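Local coordinates for protein KP700603 (Klebsiella pneumoniae 700603, PDB 5KVK) that is of unknown function but belongs to the competence-damaged protein (CinA) superfamily, some members of which deamidate nicotinamide mononucleotide, at residues Leu15-Arg18 with Val19-Leu23; Ala129-Arg133 with Gly134-Thr138; Val150-Gln153 with Ala154-Ala158; Phe157-Ala160 with Ala161-Glu164. All coordinates share one frame; numbering follows the deposited sequence. Where two conformers were deposited one is given.

Contact 1: Leu15-Arg18 with Val19-Leu23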
ATOM      1  N   LEU A  15      18.356   6.994   0.764  1.00 32.06           N
ATOM      2  CA  LEU A  15      18.021   7.205  -0.655  1.00 33.36           C
ATOM      3  C   LEU A  15      16.682   7.914  -0.830  1.00 32.84           C
ATOM      4  O   LEU A  15      16.543   8.848  -1.650  1.00 28.95           O
ATOM      5  CB  LEU A  15      17.981   5.845  -1.359  1.00 35.82           C
ATOM      6  CG  LEU A  15      17.397   5.870  -2.768  1.00 38.33           C
ATOM      7  CD1 LEU A  15      18.452   6.598  -3.554  1.00 37.85           C
ATOM      8  CD2 LEU A  15      17.189   4.474  -3.316  1.00 41.71           C
ATOM      9  N   THR A  16      15.655   7.443  -0.109  1.00 26.61           N
ATOM     10  CA  THR A  16      14.339   8.041  -0.291  1.00 24.33           C
ATOM     11  C   THR A  16      14.336   9.487   0.168  1.00 27.01           C
ATOM     12  O   THR A  16      13.630  10.319  -0.406  1.00 28.51           O
ATOM     13  CB  THR A  16      13.287   7.246   0.474  1.00 27.83           C
ATOM     14  OG1 THR A  16      13.332   5.891  -0.010  1.00 29.92           O
ATOM     15  CG2 THR A  16      11.892   7.805   0.230  1.00 28.60           C
ATOM     16  N   THR A  17      15.082   9.800   1.235  1.00 26.85           N
ATOM     17  CA  THR A  17      15.203  11.200   1.648  1.00 28.09           C
ATOM     18  C   THR A  17      15.719  12.057   0.493  1.00 31.01           C
ATOM     19  O   THR A  17      15.200  13.161   0.216  1.00 30.64           O
ATOM     20  CB  THR A  17      16.151  11.265   2.847  1.00 32.41           C
ATOM     21  OG1 THR A  17      15.547  10.555   3.945  1.00 28.78           O
ATOM     22  CG2 THR A  17      16.452  12.681   3.238  1.00 36.61           C
ATOM     23  N   ARG A  18      16.738  11.557  -0.208  1.00 29.63           N
ATOM     24  CA  ARG A  18      17.361  12.370  -1.254  1.00 30.36           C
ATOM     25  C   ARG A  18      16.377  12.600  -2.382  1.00 29.75           C
ATOM     26  O   ARG A  18      16.155  13.721  -2.840  1.00 32.15           O
ATOM     27  CB  ARG A  18      18.608  11.683  -1.785  1.00 32.55           C
ATOM     28  CG  ARG A  18      19.172  12.429  -2.960  1.00 32.75           C
ATOM     29  CD  ARG A  18      20.495  11.903  -3.460  1.00 37.50           C
ATOM     30  NE  ARG A  18      20.509  10.469  -3.786  1.00 40.08           N
ATOM     31  CZ  ARG A  18      20.281   9.922  -4.980  1.00 37.86           C
ATOM     32  NH1 ARG A  18      19.919  10.653  -6.032  1.00 35.83           N
ATOM     33  NH2 ARG A  18      20.419   8.614  -5.121  1.00 33.45           N
ATOM     34  N   VAL A  19      15.712  11.540  -2.798  1.00 26.23           N
ATOM     35  CA  VAL A  19      14.799  11.666  -3.924  1.00 26.60           C
ATOM     36  C   VAL A  19      13.572  12.488  -3.555  1.00 30.16           C
ATOM     37  O   VAL A  19      13.075  13.281  -4.375  1.00 28.70           O
ATOM     38  CB  VAL A  19      14.444  10.254  -4.427  1.00 28.15           C
ATOM     39  CG1 VAL A  19      13.388  10.354  -5.498  1.00 30.58           C
ATOM     40  CG2 VAL A  19      15.679   9.622  -5.011  1.00 29.92           C
ATOM     41  N   ALA A  20      13.071  12.356  -2.320  1.00 28.68           N
ATOM     42  CA  ALA A  20      11.939  13.188  -1.908  1.00 31.62           C
ATOM     43  C   ALA A  20      12.282  14.675  -1.934  1.00 32.67           C
ATOM     44  O   ALA A  20      11.458  15.503  -2.359  1.00 30.60           O
ATOM     45  CB  ALA A  20      11.467  12.774  -0.514  1.00 33.97           C
ATOM     46  N   ARG A  21      13.487  15.045  -1.480  1.00 29.78           N
ATOM     47  CA  ARG A  21      13.854  16.469  -1.512  1.00 31.18           C
ATOM     48  C   ARG A  21      13.846  16.963  -2.943  1.00 33.25           C
ATOM     49  O   ARG A  21      13.524  18.129  -3.215  1.00 35.19           O
ATOM     50  CB  ARG A  21      15.254  16.717  -0.902  1.00 35.62           C
ATOM     51  CG  ARG A  21      15.297  17.044   0.617  1.00 42.77           C
ATOM     52  CD  ARG A  21      16.511  17.899   1.019  1.00 52.01           C
ATOM     53  NE  ARG A  21      17.672  17.579   0.208  1.00 48.09           N
ATOM     54  CZ  ARG A  21      18.445  16.500   0.392  1.00 47.13           C
ATOM     55  NH1 ARG A  21      18.196  15.624   1.395  1.00 38.63           N
ATOM     56  NH2 ARG A  21      19.484  16.291  -0.426  1.00 45.53           N
ATOM     57  N   ALA A  22      14.224  16.081  -3.871  1.00 32.85           N
ATOM     58  CA  ALA A  22      14.261  16.477  -5.259  1.00 33.23           C
ATOM     59  C   ALA A  22      12.850  16.657  -5.792  1.00 28.14           C
ATOM     60  O   ALA A  22      12.588  17.620  -6.523  1.00 33.07           O
ATOM     61  CB  ALA A  22      15.047  15.455  -6.076  1.00 31.23           C
ATOM     62  N   LEU A  23      11.920  15.739  -5.450  1.00 28.55           N
ATOM     63  CA  LEU A  23      10.523  15.940  -5.862  1.00 28.78           C
ATOM     64  C   LEU A  23       9.978  17.245  -5.300  1.00 33.11           C
ATOM     65  O   LEU A  23       9.314  18.010  -6.021  1.00 34.57           O
ATOM     66  CB  LEU A  23       9.640  14.757  -5.402  1.00 29.10           C
ATOM     67  CG  LEU A  23       9.906  13.454  -6.134  1.00 31.93           C
ATOM     68  CD1 LEU A  23       9.192  12.311  -5.398  1.00 28.29           C
ATOM     69  CD2 LEU A  23       9.341  13.551  -7.552  1.00 32.76           C
TER
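The amide of Ala20 donates to Thr16 O over 2.9 Å between N and O, with an N-H...O angle of 162°, and the methyl of the same residue lies close by, Ala20 CB being 3.3 Å from Thr16 O. The neighbouring turns repeat the pattern: Val19 N reaches Leu15 O at 3.0 Å, Arg21 N reaches Thr17 O at 3.1 Å, and Ala22 N closes the set on Arg18 O through a more bent bond. These are successive i to i+4 links of a regular alpha helix, in the middle of helix 12-26, and the side chains sort into a buried and an exposed flank. On the buried flank Val19 CG2, set beside its own backbone N, comes within 3.6 Å of Leu15 O. Leu15 CD1 makes a loose apolar contact with Val19 CG2 at 4.4 Å. Both residues pack on helix 147-165, through Met159 among others, while Thr16 and Ala20 look toward Gln48. The exposed flank carries the arginines. Arg18 leaves the backbone extended, then bends at chi3 (54°), which swings its guanidinium back along the helix so that Val19 CG2 stands over one of its faces. Arg21 instead folds back toward the preceding turn, where NH1 lies 3.9 Å from Thr17 CG2. Its head and that of Arg18 remain apart, Arg18 NE and Arg21 NH2 being separated by 6.8 Å. Thr17 turns its hydroxyl to other partners, with OG1 hydrogen-bonded to His13 O and to Gln48 NE2.

Contact 2: Ala129-Arg133 with Gly134-Thr138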
ATOM      1  N   ALA A 129       7.748   0.809 -14.262  1.00 20.45           N
ATOM      2  CA  ALA A 129       7.449   1.978 -15.098  1.00 23.71           C
ATOM      3  C   ALA A 129       7.514   3.234 -14.247  1.00 22.93           C
ATOM      4  O   ALA A 129       7.047   3.258 -13.088  1.00 19.92           O
ATOM      5  CB  ALA A 129       6.078   1.821 -15.741  1.00 23.66           C
ATOM      6  N   TRP A 130       8.043   4.300 -14.843  1.00 22.33           N
ATOM      7  CA  TRP A 130       8.022   5.636 -14.281  1.00 20.39           C
ATOM      8  C   TRP A 130       7.289   6.485 -15.303  1.00 24.58           C
ATOM      9  O   TRP A 130       7.732   6.600 -16.445  1.00 26.47           O
ATOM     10  CB  TRP A 130       9.450   6.168 -14.064  1.00 21.57           C
ATOM     11  CG  TRP A 130      10.343   5.352 -13.172  1.00 23.13           C
ATOM     12  CD1 TRP A 130      10.619   5.559 -11.816  1.00 26.16           C
ATOM     13  CD2 TRP A 130      11.075   4.197 -13.554  1.00 24.68           C
ATOM     14  NE1 TRP A 130      11.500   4.568 -11.359  1.00 24.43           N
ATOM     15  CE2 TRP A 130      11.774   3.726 -12.400  1.00 26.46           C
ATOM     16  CE3 TRP A 130      11.224   3.500 -14.773  1.00 24.63           C
ATOM     17  CZ2 TRP A 130      12.591   2.601 -12.435  1.00 23.31           C
ATOM     18  CZ3 TRP A 130      12.047   2.396 -14.821  1.00 25.62           C
ATOM     19  CH2 TRP A 130      12.756   1.974 -13.664  1.00 25.43           C
ATOM     20  N   ASN A 131       6.171   7.040 -14.906  1.00 22.59           N
ATOM     21  CA  ASN A 131       5.249   7.713 -15.813  1.00 23.82           C
ATOM     22  C   ASN A 131       5.224   9.170 -15.383  1.00 24.34           C
ATOM     23  O   ASN A 131       4.624   9.506 -14.360  1.00 23.22           O
ATOM     24  CB  ASN A 131       3.864   7.060 -15.705  1.00 24.62           C
ATOM     25  CG  ASN A 131       2.849   7.668 -16.661  1.00 24.93           C
ATOM     26  OD1 ASN A 131       3.025   8.822 -17.084  1.00 25.76           O
ATOM     27  ND2 ASN A 131       1.767   6.926 -17.013  1.00 25.87           N
ATOM     28  N   PHE A 132       5.846  10.050 -16.151  1.00 22.74           N
ATOM     29  CA  PHE A 132       5.772  11.486 -15.863  1.00 24.87           C
ATOM     30  C   PHE A 132       4.723  12.131 -16.768  1.00 26.74           C
ATOM     31  O   PHE A 132       4.928  12.304 -17.984  1.00 28.33           O
ATOM     32  CB  PHE A 132       7.134  12.131 -16.064  1.00 28.08           C
ATOM     33  CG  PHE A 132       7.149  13.619 -15.923  1.00 25.49           C
ATOM     34  CD1 PHE A 132       6.638  14.255 -14.766  1.00 29.82           C
ATOM     35  CD2 PHE A 132       7.717  14.413 -16.905  1.00 31.02           C
ATOM     36  CE1 PHE A 132       6.664  15.614 -14.605  1.00 35.92           C
ATOM     37  CE2 PHE A 132       7.779  15.775 -16.742  1.00 32.59           C
ATOM     38  CZ  PHE A 132       7.235  16.394 -15.583  1.00 34.52           C
ATOM     39  N   ARG A 133       3.590  12.497 -16.179  1.00 23.75           N
ATOM     40  CA  ARG A 133       2.528  13.172 -16.927  1.00 24.08           C
ATOM     41  C   ARG A 133       2.217  12.522 -18.282  1.00 26.87           C
ATOM     42  O   ARG A 133       1.944  13.238 -19.275  1.00 27.23           O
ATOM     43  CB  ARG A 133       2.894  14.658 -17.157  1.00 26.48           C
ATOM     44  CG  ARG A 133       3.065  15.378 -15.874  1.00 24.54           C
ATOM     45  CD  ARG A 133       3.240  16.885 -16.038  1.00 28.97           C
ATOM     46  NE  ARG A 133       3.241  17.450 -14.697  1.00 32.47           N
ATOM     47  CZ  ARG A 133       3.864  18.537 -14.312  1.00 36.91           C
ATOM     48  NH1 ARG A 133       4.563  19.242 -15.176  1.00 31.32           N
ATOM     49  NH2 ARG A 133       3.773  18.930 -13.035  1.00 41.21           N
ATOM     50  N   GLY A 134       2.265  11.184 -18.337  1.00 26.34           N
ATOM     51  CA  GLY A 134       1.963  10.425 -19.539  1.00 26.30           C
ATOM     52  C   GLY A 134       3.152  10.054 -20.414  1.00 29.77           C
ATOM     53  O   GLY A 134       2.969   9.312 -21.388  1.00 30.75           O
ATOM     54  N   GLN A 135       4.357  10.551 -20.112  1.00 29.52           N
ATOM     55  CA  GLN A 135       5.589  10.082 -20.758  1.00 28.70           C
ATOM     56  C   GLN A 135       6.133   8.939 -19.921  1.00 27.81           C
ATOM     57  O   GLN A 135       6.499   9.156 -18.766  1.00 25.23           O
ATOM     58  CB  GLN A 135       6.611  11.216 -20.848  1.00 31.38           C
ATOM     59  CG  GLN A 135       6.138  12.406 -21.655  1.00 38.03           C
ATOM     60  CD  GLN A 135       7.225  13.513 -21.804  1.00 39.66           C
ATOM     61  OE1 GLN A 135       8.281  13.455 -21.143  1.00 38.99           O
ATOM     62  NE2 GLN A 135       6.974  14.482 -22.679  1.00 40.11           N
ATOM     63  N   ILE A 136       6.134   7.718 -20.464  1.00 28.07           N
ATOM     64  CA  ILE A 136       6.448   6.519 -19.679  1.00 24.68           C
ATOM     65  C   ILE A 136       7.823   5.989 -20.078  1.00 26.03           C
ATOM     66  O   ILE A 136       8.127   5.805 -21.276  1.00 28.06           O
ATOM     67  CB  ILE A 136       5.367   5.429 -19.838  1.00 27.34           C
ATOM     68  CG1 ILE A 136       3.967   6.008 -19.593  1.00 27.37           C
ATOM     69  CG2 ILE A 136       5.690   4.284 -18.920  1.00 28.71           C
ATOM     70  CD1 ILE A 136       2.796   5.016 -19.878  1.00 29.41           C
ATOM     71  N   GLU A 137       8.663   5.766 -19.082  1.00 27.27           N
ATOM     72  CA  GLU A 137       9.875   4.992 -19.308  1.00 28.80           C
ATOM     73  C   GLU A 137       9.764   3.681 -18.531  1.00 26.15           C
ATOM     74  O   GLU A 137       9.139   3.627 -17.467  1.00 25.46           O
ATOM     75  CB  GLU A 137      11.112   5.764 -18.866  1.00 34.34           C
ATOM     76  CG  GLU A 137      11.235   7.107 -19.613  1.00 47.73           C
ATOM     77  CD  GLU A 137      12.603   7.772 -19.489  1.00 63.98           C
ATOM     78  OE1 GLU A 137      13.136   7.894 -18.360  1.00 64.32           O
ATOM     79  OE2 GLU A 137      13.153   8.155 -20.553  1.00 74.27           O
ATOM     80  N   THR A 138      10.397   2.617 -19.049  1.00 26.01           N
ATOM     81  CA  THR A 138      10.249   1.308 -18.384  1.00 27.70           C
ATOM     82  C   THR A 138      11.603   0.604 -18.257  1.00 28.68           C
ATOM     83  O   THR A 138      12.582   0.963 -18.928  1.00 30.12           O
ATOM     84  CB  THR A 138       9.339   0.371 -19.156  1.00 25.79           C
ATOM     85  OG1 THR A 138       9.897   0.113 -20.450  1.00 28.86           O
ATOM     86  CG2 THR A 138       7.912   0.955 -19.313  1.00 27.06           C
TER
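A beta hairpin with a two-residue loop reverses the chain here, with Arg133 and Gly134 at the corners of a type I' turn from Phe132 to Gln135. Phe132 and Gln135 form the hydrogen-bonded pair that closes it: Phe132 N to Gln135 O and Gln135 N to Phe132 O are both 2.8 Å, though the second donor stands well above the carbonyl plane of Phe132. At the next hydrogen-bonded pair, beyond Asn131 and Ile136, Trp130 and Glu137 exchange straighter backbone bonds, and Trp130 CE3 comes 3.4 Å from Glu137 O at the indole edge. With CG anti to the backbone N (chi1 -178°), Asn131 also ties down the turn: its OD1 accepts Gly134 N at 2.8 Å, the donor lying in the side chain's carbonyl plane, although the N-H...O angle is only 136°. Ile136 lies against the same amide, its CG1 3.5 Å from Asn131 ND2. Gly134 has phi 94°, at which a CB would clash with Arg133 O. In the sheet, strand 125-132 pairs on its other side with antiparallel strand 104-110, whereas strand 135-142 is outermost within the chain; Asn131 and Ile136 face helix 86-100, and Trp130, on the other face, packs on helix 147-165.

Contact 3: Val150-Gln153 with Ala154-Ala158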
ATOM      1  N   VAL A 150      14.678  -9.311  -2.641  1.00 26.18           N
ATOM      2  CA  VAL A 150      14.211  -8.872  -3.945  1.00 28.20           C
ATOM      3  C   VAL A 150      13.307  -7.666  -3.782  1.00 27.12           C
ATOM      4  O   VAL A 150      13.469  -6.650  -4.470  1.00 24.37           O
ATOM      5  CB  VAL A 150      13.476 -10.024  -4.666  1.00 26.52           C
ATOM      6  CG1 VAL A 150      12.759  -9.499  -5.869  1.00 28.87           C
ATOM      7  CG2 VAL A 150      14.513 -11.085  -5.130  1.00 30.02           C
ATOM      8  N   VAL A 151      12.401  -7.731  -2.795  1.00 24.58           N
ATOM      9  CA  VAL A 151      11.457  -6.635  -2.572  1.00 26.09           C
ATOM     10  C   VAL A 151      12.211  -5.376  -2.180  1.00 26.21           C
ATOM     11  O   VAL A 151      11.940  -4.293  -2.697  1.00 27.02           O
ATOM     12  CB  VAL A 151      10.418  -7.020  -1.506  1.00 28.37           C
ATOM     13  CG1 VAL A 151       9.615  -5.741  -1.070  1.00 32.56           C
ATOM     14  CG2 VAL A 151       9.483  -8.002  -2.145  1.00 25.43           C
ATOM     15  N   ALA A 152      13.187  -5.515  -1.279  1.00 25.21           N
ATOM     16  CA  ALA A 152      13.923  -4.347  -0.818  1.00 26.62           C
ATOM     17  C   ALA A 152      14.738  -3.771  -1.957  1.00 26.59           C
ATOM     18  O   ALA A 152      14.781  -2.556  -2.136  1.00 24.75           O
ATOM     19  CB  ALA A 152      14.835  -4.721   0.374  1.00 29.52           C
ATOM     20  N   GLN A 153      15.356  -4.626  -2.762  1.00 24.59           N
ATOM     21  CA  GLN A 153      16.130  -4.126  -3.911  1.00 26.32           C
ATOM     22  C   GLN A 153      15.253  -3.454  -4.949  1.00 23.94           C
ATOM     23  O   GLN A 153      15.651  -2.437  -5.545  1.00 25.00           O
ATOM     24  CB  GLN A 153      16.901  -5.266  -4.565  1.00 23.81           C
ATOM     25  CG  GLN A 153      18.039  -5.797  -3.699  1.00 28.76           C
ATOM     26  CD  GLN A 153      18.696  -6.983  -4.360  1.00 34.66           C
ATOM     27  OE1 GLN A 153      19.582  -6.836  -5.201  1.00 37.40           O
ATOM     28  NE2 GLN A 153      18.204  -8.178  -4.020  1.00 35.15           N
ATOM     29  N   ALA A 154      14.060  -3.991  -5.159  1.00 21.32           N
ATOM     30  CA  ALA A 154      13.142  -3.379  -6.121  1.00 22.09           C
ATOM     31  C   ALA A 154      12.655  -2.012  -5.650  1.00 23.40           C
ATOM     32  O   ALA A 154      12.589  -1.074  -6.451  1.00 24.92           O
ATOM     33  CB  ALA A 154      11.959  -4.327  -6.385  1.00 23.19           C
ATOM     34  N   VAL A 155      12.311  -1.880  -4.372  1.00 20.30           N
ATOM     35  CA  VAL A 155      11.900  -0.581  -3.824  1.00 23.68           C
ATOM     36  C   VAL A 155      13.041   0.430  -4.002  1.00 25.19           C
ATOM     37  O   VAL A 155      12.829   1.568  -4.461  1.00 25.37           O
ATOM     38  CB  VAL A 155      11.517  -0.741  -2.332  1.00 24.95           C
ATOM     39  CG1 VAL A 155      11.433   0.622  -1.602  1.00 25.64           C
ATOM     40  CG2 VAL A 155      10.165  -1.543  -2.200  1.00 25.67           C
ATOM     41  N   ARG A 156      14.277   0.040  -3.623  1.00 23.42           N
ATOM     42  CA  ARG A 156      15.375   0.989  -3.761  0.50 24.82           C
ATOM     43  C   ARG A 156      15.635   1.315  -5.220  1.00 28.09           C
ATOM     44  O   ARG A 156      15.841   2.479  -5.563  1.00 30.07           O
ATOM     45  CB  ARG A 156      16.650   0.462  -3.095  0.50 26.00           C
ATOM     46  CG  ARG A 156      16.637   0.672  -1.588  0.50 26.48           C
ATOM     47  CD  ARG A 156      17.975   0.376  -0.936  0.50 29.18           C
ATOM     48  NE  ARG A 156      18.351  -1.014  -1.148  0.50 28.93           N
ATOM     49  CZ  ARG A 156      18.092  -2.005  -0.309  0.50 28.15           C
ATOM     50  NH1 ARG A 156      17.439  -1.798   0.822  0.50 27.44           N
ATOM     51  NH2 ARG A 156      18.475  -3.222  -0.638  0.50 27.75           N
ATOM     52  N   PHE A 157      15.615   0.294  -6.104  1.00 25.58           N
ATOM     53  CA  PHE A 157      15.832   0.590  -7.520  1.00 25.93           C
ATOM     54  C   PHE A 157      14.791   1.578  -8.054  1.00 25.19           C
ATOM     55  O   PHE A 157      15.139   2.500  -8.816  1.00 25.45           O
ATOM     56  CB  PHE A 157      15.822  -0.682  -8.355  1.00 25.91           C
ATOM     57  CG  PHE A 157      16.143  -0.422  -9.818  1.00 27.77           C
ATOM     58  CD1 PHE A 157      15.140  -0.498 -10.789  1.00 26.52           C
ATOM     59  CD2 PHE A 157      17.442  -0.082 -10.199  1.00 34.24           C
ATOM     60  CE1 PHE A 157      15.459  -0.247 -12.144  1.00 26.90           C
ATOM     61  CE2 PHE A 157      17.739   0.185 -11.530  1.00 35.06           C
ATOM     62  CZ  PHE A 157      16.732   0.115 -12.488  1.00 30.42           C
ATOM     63  N   ALA A 158      13.518   1.406  -7.669  1.00 23.60           N
ATOM     64  CA  ALA A 158      12.469   2.313  -8.160  1.00 22.40           C
ATOM     65  C   ALA A 158      12.833   3.755  -7.820  1.00 23.81           C
ATOM     66  O   ALA A 158      12.732   4.671  -8.661  1.00 23.70           O
ATOM     67  CB  ALA A 158      11.135   1.922  -7.533  1.00 26.61           C
TER
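Gln153, Ala154 and Ala152 are the residues most covered by the neighbouring turn. Gln153 O accepts Phe157 N at 2.8 Å, with Phe157 CB 3.3 Å from the same oxygen. The Gln153 side chain, with CG beside the backbone N (chi1 -69°), runs out extended, and its amide nitrogen NE2 is gripped by two carbonyls, Thr144 O and Ala149 O, which should fix the rotation of the amide near the start of the helix. Ala154 closes the turn behind: its N is 2.8 Å from Val150 O, nearly in line with that carbonyl, and its CB touches the same oxygen at 3.4 Å. Ala152 lies beneath the folded Arg156. The backbone bond from Arg156 N to Ala152 O is 3.0 Å. In the conformer given, one of two deposited, the arginine bends at chi3 (-61°) and folds back so that Ala152 O sits 3.8 Å above the guanidinium plane of Arg156, over its centre. Gln153 CG lies 4.0 Å from Arg156 NH2, with the amide and guanidinium planes only 22° apart. In this conformer Arg156 NH1 is also hydrogen-bonded to Thr12 OG1. Given the second conformer, these guanidinium contacts are less certain than the backbone bonds. This part of helix 147-165 rests on the sheet: Ala154 and Ala158 touch Phe128 of strand 125-132, Phe157 reaches strand 135-142, and Val151 and Val155 meet helix 40-46.

Contact 4: Phe157-Ala160 with Ala161-Glu164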
ATOM      1  N   PHE A 157      15.615   0.294  -6.104  1.00 25.58           N
ATOM      2  CA  PHE A 157      15.832   0.590  -7.520  1.00 25.93           C
ATOM      3  C   PHE A 157      14.791   1.578  -8.054  1.00 25.19           C
ATOM      4  O   PHE A 157      15.139   2.500  -8.816  1.00 25.45           O
ATOM      5  CB  PHE A 157      15.822  -0.682  -8.355  1.00 25.91           C
ATOM      6  CG  PHE A 157      16.143  -0.422  -9.818  1.00 27.77           C
ATOM      7  CD1 PHE A 157      15.140  -0.498 -10.789  1.00 26.52           C
ATOM      8  CD2 PHE A 157      17.442  -0.082 -10.199  1.00 34.24           C
ATOM      9  CE1 PHE A 157      15.459  -0.247 -12.144  1.00 26.90           C
ATOM     10  CE2 PHE A 157      17.739   0.185 -11.530  1.00 35.06           C
ATOM     11  CZ  PHE A 157      16.732   0.115 -12.488  1.00 30.42           C
ATOM     12  N   ALA A 158      13.518   1.406  -7.669  1.00 23.60           N
ATOM     13  CA  ALA A 158      12.469   2.313  -8.160  1.00 22.40           C
ATOM     14  C   ALA A 158      12.833   3.755  -7.820  1.00 23.81           C
ATOM     15  O   ALA A 158      12.732   4.671  -8.661  1.00 23.70           O
ATOM     16  CB  ALA A 158      11.135   1.922  -7.533  1.00 26.61           C
ATOM     17  N   MET A 159      13.331   3.968  -6.595  1.00 21.53           N
ATOM     18  CA  MET A 159      13.591   5.334  -6.125  1.00 26.61           C
ATOM     19  C   MET A 159      14.889   5.867  -6.691  1.00 26.21           C
ATOM     20  O   MET A 159      14.951   7.045  -7.090  1.00 26.42           O
ATOM     21  CB  MET A 159      13.616   5.393  -4.597  1.00 27.30           C
ATOM     22  CG  MET A 159      12.196   5.142  -3.963  1.00 27.66           C
ATOM     23  SD  MET A 159      11.014   6.300  -4.610  1.00 32.14           S
ATOM     24  CE  MET A 159      11.596   7.734  -3.715  1.00 30.15           C
ATOM     25  N   ALA A 160      15.919   5.007  -6.756  1.00 21.75           N
ATOM     26  CA  ALA A 160      17.225   5.457  -7.266  1.00 26.25           C
ATOM     27  C   ALA A 160      17.122   5.860  -8.746  1.00 30.17           C
ATOM     28  O   ALA A 160      17.651   6.893  -9.164  1.00 29.64           O
ATOM     29  CB  ALA A 160      18.250   4.365  -7.110  1.00 30.90           C
ATOM     30  N   ALA A 161      16.368   5.083  -9.527  1.00 30.18           N
ATOM     31  CA  ALA A 161      16.145   5.415 -10.940  1.00 27.18           C
ATOM     32  C   ALA A 161      15.319   6.681 -11.080  1.00 29.43           C
ATOM     33  O   ALA A 161      15.611   7.530 -11.935  1.00 30.19           O
ATOM     34  CB  ALA A 161      15.442   4.244 -11.612  1.00 24.54           C
ATOM     35  N   LEU A 162      14.296   6.831 -10.237  1.00 25.78           N
ATOM     36  CA  LEU A 162      13.533   8.075 -10.252  1.00 26.80           C
ATOM     37  C   LEU A 162      14.439   9.247  -9.951  1.00 30.26           C
ATOM     38  O   LEU A 162      14.351  10.297 -10.607  1.00 31.71           O
ATOM     39  CB  LEU A 162      12.401   8.001  -9.236  1.00 25.81           C
ATOM     40  CG  LEU A 162      11.620   9.337  -9.113  1.00 27.67           C
ATOM     41  CD1 LEU A 162      10.825   9.717 -10.373  1.00 30.22           C
ATOM     42  CD2 LEU A 162      10.676   9.206  -7.925  1.00 25.80           C
ATOM     43  N   GLY A 163      15.360   9.069  -8.995  1.00 28.05           N
ATOM     44  CA  GLY A 163      16.253  10.156  -8.652  1.00 34.87           C
ATOM     45  C   GLY A 163      17.070  10.600  -9.850  1.00 41.00           C
ATOM     46  O   GLY A 163      17.303  11.795 -10.053  1.00 44.38           O
ATOM     47  N   GLU A 164      17.458   9.646 -10.703  1.00 39.71           N
ATOM     48  CA  GLU A 164      18.194   9.979 -11.926  1.00 45.00           C
ATOM     49  C   GLU A 164      17.273  10.529 -13.017  1.00 39.34           C
ATOM     50  O   GLU A 164      17.697  11.372 -13.835  1.00 43.15           O
ATOM     51  CB  GLU A 164      18.922   8.739 -12.436  1.00 51.77           C
ATOM     52  CG  GLU A 164      20.104   8.368 -11.647  1.00 63.46           C
ATOM     53  CD  GLU A 164      21.296   8.171 -12.530  1.00 79.39           C
ATOM     54  OE1 GLU A 164      21.729   9.157 -13.165  1.00 83.87           O
ATOM     55  OE2 GLU A 164      21.783   7.020 -12.615  1.00 86.65           O
TER
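Ala161 lies over one face of the Phe157 ring, one helical turn further on, its CB 4.4 Å from Phe157 CZ. The ring gets there because Phe157 sets CG anti to its backbone N (chi1 -176°), which leads the side chain out beside the carbonyl carbon and along the flank where the next turn presents its methyl. That methyl also closes on the backbone, with Ala161 CB 3.3 Å from Phe157 O, the oxygen that accepts Ala161 N at 2.9 Å. Trp130 packs against Ala161 from the sheet side, and Phe128 meets Phe157 edge-to-face. Met159 and Leu162 are arranged differently. They leave neighbouring positions on the surface that packs against helix 12-26, and their ends only brush, Met159 SD being 4.4 Å from Leu162 CD2; Leu15 and Val19 of that helix press on this flank, and Val19 also touches Leu162. Leu162 N donates to Ala158 O at 3.1 Å, tilted 31° from the carbonyl plane, and Trp130 NE1 donates to the same oxygen, so two donors grip one helix carbonyl. Gly163 N reaches Met159 O at 2.8 Å. Toward the C-terminal end of the helix, Glu164 keeps its aliphatic part near the preceding turn, with Glu164 CG 3.8 Å from Ala160 O. Apart from that carboxylate the side chains here are apolar or absent, so the i to i+4 backbone bonds supply the polar contacts between 157-160 and 161-164, while the apolar side chains add weak dispersion contacts and Phe157, Met159, Ala161 and Leu162 pack on the sheet or helix 12-26.

How the contacts relate
Contacts 3 and 4 are successive parts of helix 147-165 and share Phe157 and Ala158, whereas contact 1 belongs to helix 12-26 and contact 2 to the hairpin of the sheet. Contact 4 sits between these: Val19 and Leu15 of contact 1 pack against it on one flank, and Trp130 of contact 2 on another, while contacts 1 and 2 stay about 8 Å apart at their nearest atoms. Contact 3 has no exposed residue and contact 4 only Glu164, whereas contact 1 has exposed arginines on one flank and contact 2 an exposed turn held partly by an asparagine. Contact 3 combines valines and alanines with Gln153 and Arg156, whose polar ends bond beyond the two segments; contact 4 is mostly apolar packing.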